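Local coordinates for 4'-phospho-dehydrooxetanocin synthase (Bacillus megaterium, PDB 5UL3), which catalyses the oxidative ring contraction of dAMP to an oxetane aldehyde in oxetanocin A biosynthesis, using cobalamin, a [4Fe-4S] cluster and S-adenosylmethionine, at residues 81-84 and 85-89; 406-409 and 410-414; 448-451 and 452-456. One frame throughout, in Å; residues are numbered along the deposited sequence. Where two conformers were deposited one is given.

In each of the three contacts the residue just before a helix caps its first turn with its side chain. Contact 1 uses an asparagine amide oxygen to cap helix 83-88, far from the cofactors; contacts 2 and 3 use threonine hydroxyls on helices 410-426 and 452-464, both in the radical SAM domain, with centres about 15 Å apart. They meet where Pro-406 packs on Gln-454. Contact 2 is a surface contact that adds an arginine–tryptophan CH-pi contact, whereas contacts 1 and 3 are partly buried. Contact 3 adds a reciprocal glutamine bond and a water bridge, and contact 1 an arginine folded over the backbone.

Contact 1 of 3, residues 81-84 and 85-89; sequences ENPL and LMRWH
Leu-85 meets Asn-82 through both backbone and side chain. Its N-H points almost straight at the amide oxygen, with Leu-85 N 3.0 Å from Asn-82 OD1 and an N-H...O angle of 169°, although the donor sits well above the plane of that carbonyl. Asn-82 can reach it because its CG lies anti to its own backbone N (chi1 -180°), which turns the amide back over the first turn; OD1 also takes a weak bond from Leu-84 N. The isobutyl group of Leu-85 runs beside the same amide, its CG 3.7 Å from Asn-82 CG.

Met-86 N follows with the first regular helical bond, 3.1 Å to Asn-82 O, and its CB rests near that oxygen.

At Arg-87 the backbone N bonds to Pro-83 O at 3.0 Å. The side chain bends at chi3 (-62°), which lays one guanidinium face over the turn: Pro-83 O and Leu-84 CA lie off-centre beneath it, with Arg-87 NH2 3.6 Å from Leu-84 CA. The guanidinium also reaches beyond the turn, NH1 donating to Glu-150 O.

Trp-88 N takes the next bond, to Leu-84 O at 3.1 Å, while its indole leaves the turn to meet Phe-105 and His-114 edge-to-face.

Asn-82 is thus the N-cap of the short helix 83-88. Its amide is used at both ends, OD1 for the opening N-H groups and ND2 for Tyr-62 OH on strand 60-64, which implies a fixed amide rotation and ties the helix start to the neighbouring sheet.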
# COMPACT_ATOMS: atom_id res chain seq x y z
N GLU A 81 -31.03 0.04 -15.20
CA GLU A 81 -30.19 0.17 -14.01
C GLU A 81 -29.37 1.46 -14.00
O GLU A 81 -28.60 1.68 -13.05
CB GLU A 81 -29.25 -1.04 -13.90
CG GLU A 81 -29.99 -2.35 -13.73
CD GLU A 81 -29.08 -3.57 -13.84
OE1 GLU A 81 -27.90 -3.47 -13.43
OE2 GLU A 81 -29.55 -4.61 -14.33
N ASN A 82 -29.51 2.31 -15.00
CA ASN A 82 -28.74 3.56 -15.10
C ASN A 82 -29.06 4.49 -13.93
O ASN A 82 -30.23 4.87 -13.75
CB ASN A 82 -29.06 4.19 -16.46
CG ASN A 82 -28.33 5.49 -16.71
OD1 ASN A 82 -28.29 6.38 -15.87
ND2 ASN A 82 -27.77 5.62 -17.90
N PRO A 83 -28.07 4.88 -13.12
CA PRO A 83 -28.38 5.63 -11.89
C PRO A 83 -28.74 7.08 -12.17
O PRO A 83 -29.47 7.68 -11.38
CB PRO A 83 -27.07 5.51 -11.08
CG PRO A 83 -25.99 5.45 -12.15
CD PRO A 83 -26.63 4.63 -13.28
N LEU A 84 -28.21 7.64 -13.26
CA LEU A 84 -28.54 9.01 -13.61
C LEU A 84 -30.00 9.10 -14.05
O LEU A 84 -30.73 9.99 -13.61
CB LEU A 84 -27.62 9.53 -14.72
CG LEU A 84 -27.80 11.01 -15.08
CD1 LEU A 84 -26.47 11.58 -15.57
CD2 LEU A 84 -28.87 11.21 -16.20
N LEU A 85 -30.42 8.19 -14.92
CA LEU A 85 -31.83 8.21 -15.33
C LEU A 85 -32.74 7.96 -14.14
O LEU A 85 -33.82 8.57 -14.05
CB LEU A 85 -32.07 7.16 -16.42
CG LEU A 85 -31.34 7.39 -17.75
CD1 LEU A 85 -31.56 6.22 -18.71
CD2 LEU A 85 -31.75 8.71 -18.41
N MET A 86 -32.32 7.09 -13.22
CA MET A 86 -33.14 6.79 -12.05
C MET A 86 -33.29 8.01 -11.14
O MET A 86 -34.37 8.23 -10.57
CB MET A 86 -32.55 5.61 -11.28
CG MET A 86 -33.47 5.08 -10.20
SD MET A 86 -32.74 3.65 -9.40
CE MET A 86 -32.66 2.51 -10.78
N ARG A 87 -32.23 8.81 -10.98
CA ARG A 87 -32.36 10.05 -10.22
C ARG A 87 -33.30 11.03 -10.91
O ARG A 87 -34.06 11.74 -10.24
CB ARG A 87 -30.99 10.69 -10.01
CG ARG A 87 -30.08 9.90 -9.10
CD ARG A 87 -28.80 10.69 -8.75
NE ARG A 87 -27.96 11.00 -9.91
CZ ARG A 87 -26.96 10.23 -10.34
NH1 ARG A 87 -26.67 9.08 -9.74
NH2 ARG A 87 -26.25 10.62 -11.38
N TRP A 88 -33.25 11.08 -12.23
CA TRP A 88 -34.10 12.00 -12.99
C TRP A 88 -35.57 11.58 -12.95
O TRP A 88 -36.47 12.43 -12.81
CB TRP A 88 -33.59 12.09 -14.43
CG TRP A 88 -34.63 12.55 -15.42
CD1 TRP A 88 -35.14 13.81 -15.57
CD2 TRP A 88 -35.26 11.73 -16.41
NE1 TRP A 88 -36.07 13.82 -16.59
CE2 TRP A 88 -36.16 12.56 -17.12
CE3 TRP A 88 -35.16 10.38 -16.76
CZ2 TRP A 88 -36.95 12.08 -18.16
CZ3 TRP A 88 -35.95 9.91 -17.79
CH2 TRP A 88 -36.84 10.75 -18.47
N HIS A 89 -35.85 10.28 -13.05
CA HIS A 89 -37.22 9.78 -13.12
C HIS A 89 -37.24 8.35 -12.58
O HIS A 89 -36.97 7.39 -13.32
CB HIS A 89 -37.73 9.83 -14.56
CG HIS A 89 -39.22 9.60 -14.71
ND1 HIS A 89 -39.96 8.83 -13.84
CD2 HIS A 89 -40.08 10.04 -15.66
CE1 HIS A 89 -41.22 8.82 -14.24
NE2 HIS A 89 -41.32 9.54 -15.34

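Contact 2 of 3, residues 406-409 and 410-414; sequences PKRT and KEWNV
Arg-408 lies across one face of the Trp-412 indole, the two side chains running obliquely to each other. The touching atom is CD, centred above the ring system: Arg-408 CD is 3.3 Å from the centroid of the six-membered ring of Trp-412, over the face, a close CH-pi contact. CB rests farther back, 3.8 Å from Trp-412 CD2, and NE passes near CZ2. The arginine chain is extended from CG to NE, which carries the guanidinium beyond the ring centre, its plane inclined 21° to the indole. Trp-412 offers its face because its CG stands anti to the backbone N (chi1 179°), directing the indole back toward the residues that precede the helix.

The turn that brings these two together is the start of helix 410-426 in the radical SAM domain, with Thr-409 as its N-cap. The threonine hydroxyl oxygen accepts from the backbone of the same tryptophan, Trp-412 N to Thr-409 OG1 measuring 3.1 Å with an N-H...O angle of 158°. Thr-409 O receives two donors from one residue: Asn-413 N at 3.1 Å in the usual helical manner, and Asn-413 ND2 at 3.0 Å, which approaches from above the carbonyl plane. The amide of Asn-413 is gripped at its other end too, OD1 accepting from Glu-405 N, and this holds its rotation. On the helix itself Lys-410 extends toward helix 510-519, where NZ forms salt bridges with Asp-515 and Glu-511.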
# COMPACT_ATOMS: atom_id res chain seq x y z
N PRO A 406 -3.89 -21.13 17.79
CA PRO A 406 -4.18 -22.25 18.70
C PRO A 406 -5.37 -21.99 19.62
O PRO A 406 -5.88 -22.95 20.22
CB PRO A 406 -2.88 -22.41 19.49
CG PRO A 406 -2.25 -21.03 19.45
CD PRO A 406 -2.58 -20.52 18.07
N LYS A 407 -5.84 -20.75 19.73
CA LYS A 407 -7.09 -20.52 20.45
C LYS A 407 -8.31 -20.96 19.66
O LYS A 407 -9.42 -20.98 20.21
CB LYS A 407 -7.22 -19.04 20.83
CG LYS A 407 -6.13 -18.59 21.78
CD LYS A 407 -6.44 -17.24 22.39
CE LYS A 407 -5.29 -16.74 23.24
NZ LYS A 407 -5.59 -15.37 23.76
N ARG A 408 -8.14 -21.33 18.39
CA ARG A 408 -9.23 -21.87 17.59
C ARG A 408 -9.04 -23.37 17.43
O ARG A 408 -7.97 -23.91 17.71
CB ARG A 408 -9.30 -21.15 16.24
CG ARG A 408 -9.63 -19.65 16.41
CD ARG A 408 -9.74 -18.93 15.08
NE ARG A 408 -9.80 -17.47 15.16
CZ ARG A 408 -10.92 -16.76 15.00
NH1 ARG A 408 -10.89 -15.44 15.07
NH2 ARG A 408 -12.06 -17.39 14.75
N THR A 409 -10.10 -24.05 16.99
CA THR A 409 -10.05 -25.50 16.95
C THR A 409 -9.04 -25.98 15.92
O THR A 409 -8.65 -25.24 15.00
CB THR A 409 -11.42 -26.10 16.64
OG1 THR A 409 -11.80 -25.75 15.30
CG2 THR A 409 -12.47 -25.58 17.62
N LYS A 410 -8.63 -27.24 16.07
CA LYS A 410 -7.79 -27.86 15.05
C LYS A 410 -8.47 -27.81 13.69
O LYS A 410 -7.83 -27.54 12.67
CB LYS A 410 -7.45 -29.29 15.45
CG LYS A 410 -6.66 -30.03 14.39
CD LYS A 410 -5.99 -31.28 14.95
CE LYS A 410 -5.48 -32.17 13.83
NZ LYS A 410 -4.86 -33.42 14.35
N GLU A 411 -9.79 -28.04 13.66
CA GLU A 411 -10.51 -28.03 12.40
C GLU A 411 -10.43 -26.67 11.71
O GLU A 411 -10.29 -26.59 10.48
CB GLU A 411 -11.97 -28.44 12.64
CG GLU A 411 -12.15 -29.93 12.95
CD GLU A 411 -11.53 -30.38 14.27
OE1 GLU A 411 -11.44 -29.56 15.21
OE2 GLU A 411 -11.12 -31.56 14.36
N TRP A 412 -10.52 -25.58 12.48
CA TRP A 412 -10.39 -24.24 11.91
C TRP A 412 -8.99 -24.04 11.32
O TRP A 412 -8.85 -23.46 10.23
CB TRP A 412 -10.67 -23.19 12.98
CG TRP A 412 -10.56 -21.74 12.54
CD1 TRP A 412 -11.58 -20.92 12.17
CD2 TRP A 412 -9.36 -20.96 12.41
NE1 TRP A 412 -11.11 -19.68 11.84
CE2 TRP A 412 -9.74 -19.68 11.96
CE3 TRP A 412 -7.99 -21.21 12.63
CZ2 TRP A 412 -8.83 -18.65 11.76
CZ3 TRP A 412 -7.08 -20.19 12.42
CH2 TRP A 412 -7.50 -18.92 11.98
N ASN A 413 -7.96 -24.51 12.03
CA ASN A 413 -6.59 -24.34 11.55
C ASN A 413 -6.31 -25.19 10.33
O ASN A 413 -5.58 -24.77 9.42
CB ASN A 413 -5.60 -24.67 12.67
CG ASN A 413 -5.47 -23.55 13.70
OD1 ASN A 413 -4.78 -22.57 13.46
ND2 ASN A 413 -6.13 -23.70 14.84
N VAL A 414 -6.87 -26.40 10.28
CA VAL A 414 -6.69 -27.25 9.10
C VAL A 414 -7.40 -26.65 7.89
O VAL A 414 -6.87 -26.68 6.77
CB VAL A 414 -7.15 -28.69 9.39
CG1 VAL A 414 -7.08 -29.53 8.12
CG2 VAL A 414 -6.25 -29.31 10.47

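Contact 3 of 3, residues 448-451 and 452-456; sequences KGTT and SEQNI
A capping box opens helix 452-464 in the radical SAM domain, formed by Thr-451 at the N-cap and Gln-454 three residues on. The exchange is reciprocal. Gln-454 N donates to Thr-451 OG1 at 3.1 Å, with an N-H...O angle of 156°, and the side chain of Gln-454 answers with its amide oxygen, OE1 lying 3.2 Å from Thr-451 N. Chi1 of 66° sets the Thr-451 hydroxyl between the backbone N and the carbonyl carbon, within reach of Gln-454 N. Gln-454 runs out fully extended in the direction of the preceding loop, and its OE1 also lies against Thr-450 CA and CB. Its other amide atom, NE2, bonds to Tyr-404 O, so the amide is held from both ends and its flip state is fixed.

Asn-455 N continues into regular helix, 3.0 Å from Thr-451 O. The Asn-455 amide swings back beside Thr-450, whose side chain it crosses at about a right angle, and a water joins the two: Thr-450 OG1 donates to it at 2.7 Å, and the water donates to Asn-455 OD1 at 2.9 Å.

Ser-452 N bonds to Asn-440 OD1 and its OG to Gly-438 O, while Glu-453 forms a salt bridge with Arg-495. The side chain of Asn-455 lies about 7 Å from that of Glu-436, an S-adenosylmethionine-binding residue on strand 432-436. Paired side-chain-to-backbone bonds of this kind, binding N-cap and third helical residue to each other, are the hallmark of the capping box.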
# COMPACT_ATOMS: atom_id res chain seq x y z
N LYS A 448 -0.20 -7.26 19.61
CA LYS A 448 -0.31 -8.19 18.49
C LYS A 448 -1.17 -9.40 18.80
O LYS A 448 -1.71 -10.02 17.87
CB LYS A 448 1.09 -8.67 18.05
CG LYS A 448 2.01 -7.60 17.46
CD LYS A 448 1.43 -6.97 16.19
CE LYS A 448 1.11 -8.00 15.12
NZ LYS A 448 0.83 -7.34 13.81
N GLY A 449 -1.32 -9.77 20.08
CA GLY A 449 -2.16 -10.89 20.44
C GLY A 449 -1.55 -12.25 20.19
O GLY A 449 -2.21 -13.27 20.45
N THR A 450 -0.31 -12.31 19.72
CA THR A 450 0.36 -13.54 19.33
C THR A 450 1.48 -13.89 20.30
O THR A 450 1.91 -13.08 21.13
CB THR A 450 0.93 -13.38 17.91
OG1 THR A 450 1.75 -12.20 17.88
CG2 THR A 450 -0.17 -13.25 16.88
N THR A 451 1.98 -15.12 20.17
CA THR A 451 3.18 -15.52 20.88
C THR A 451 4.32 -15.75 19.89
O THR A 451 4.11 -15.91 18.69
CB THR A 451 2.98 -16.81 21.69
OG1 THR A 451 2.75 -17.91 20.79
CG2 THR A 451 1.79 -16.69 22.63
N SER A 452 5.53 -15.77 20.45
CA SER A 452 6.72 -16.08 19.67
C SER A 452 6.58 -17.43 18.95
O SER A 452 6.78 -17.52 17.74
CB SER A 452 7.94 -16.09 20.59
OG SER A 452 9.13 -16.19 19.83
N GLU A 453 6.21 -18.48 19.69
CA GLU A 453 6.11 -19.79 19.05
C GLU A 453 5.02 -19.81 17.98
O GLU A 453 5.17 -20.48 16.95
CB GLU A 453 5.87 -20.89 20.09
CG GLU A 453 6.16 -22.29 19.56
CD GLU A 453 7.66 -22.56 19.36
OE1 GLU A 453 8.48 -21.89 20.01
OE2 GLU A 453 8.00 -23.44 18.54
N GLN A 454 3.91 -19.11 18.21
CA GLN A 454 2.86 -19.04 17.21
C GLN A 454 3.36 -18.41 15.92
O GLN A 454 3.00 -18.84 14.82
CB GLN A 454 1.67 -18.26 17.74
CG GLN A 454 0.54 -17.96 16.77
CD GLN A 454 -0.54 -17.13 17.45
OE1 GLN A 454 -0.29 -16.58 18.53
NE2 GLN A 454 -1.71 -17.01 16.84
N ASN A 455 4.20 -17.38 16.04
CA ASN A 455 4.77 -16.76 14.85
C ASN A 455 5.65 -17.74 14.08
O ASN A 455 5.58 -17.81 12.85
CB ASN A 455 5.57 -15.52 15.25
CG ASN A 455 4.69 -14.34 15.58
OD1 ASN A 455 3.67 -14.12 14.94
ND2 ASN A 455 5.08 -13.56 16.57
N ILE A 456 6.49 -18.50 14.80
CA ILE A 456 7.32 -19.52 14.15
C ILE A 456 6.46 -20.48 13.35
O ILE A 456 6.73 -20.77 12.18
CB ILE A 456 8.16 -20.28 15.20
CG1 ILE A 456 9.23 -19.37 15.82
CG2 ILE A 456 8.75 -21.55 14.60
CD1 ILE A 456 10.35 -18.98 14.81
O HOH W 1 2.67 -11.49 15.42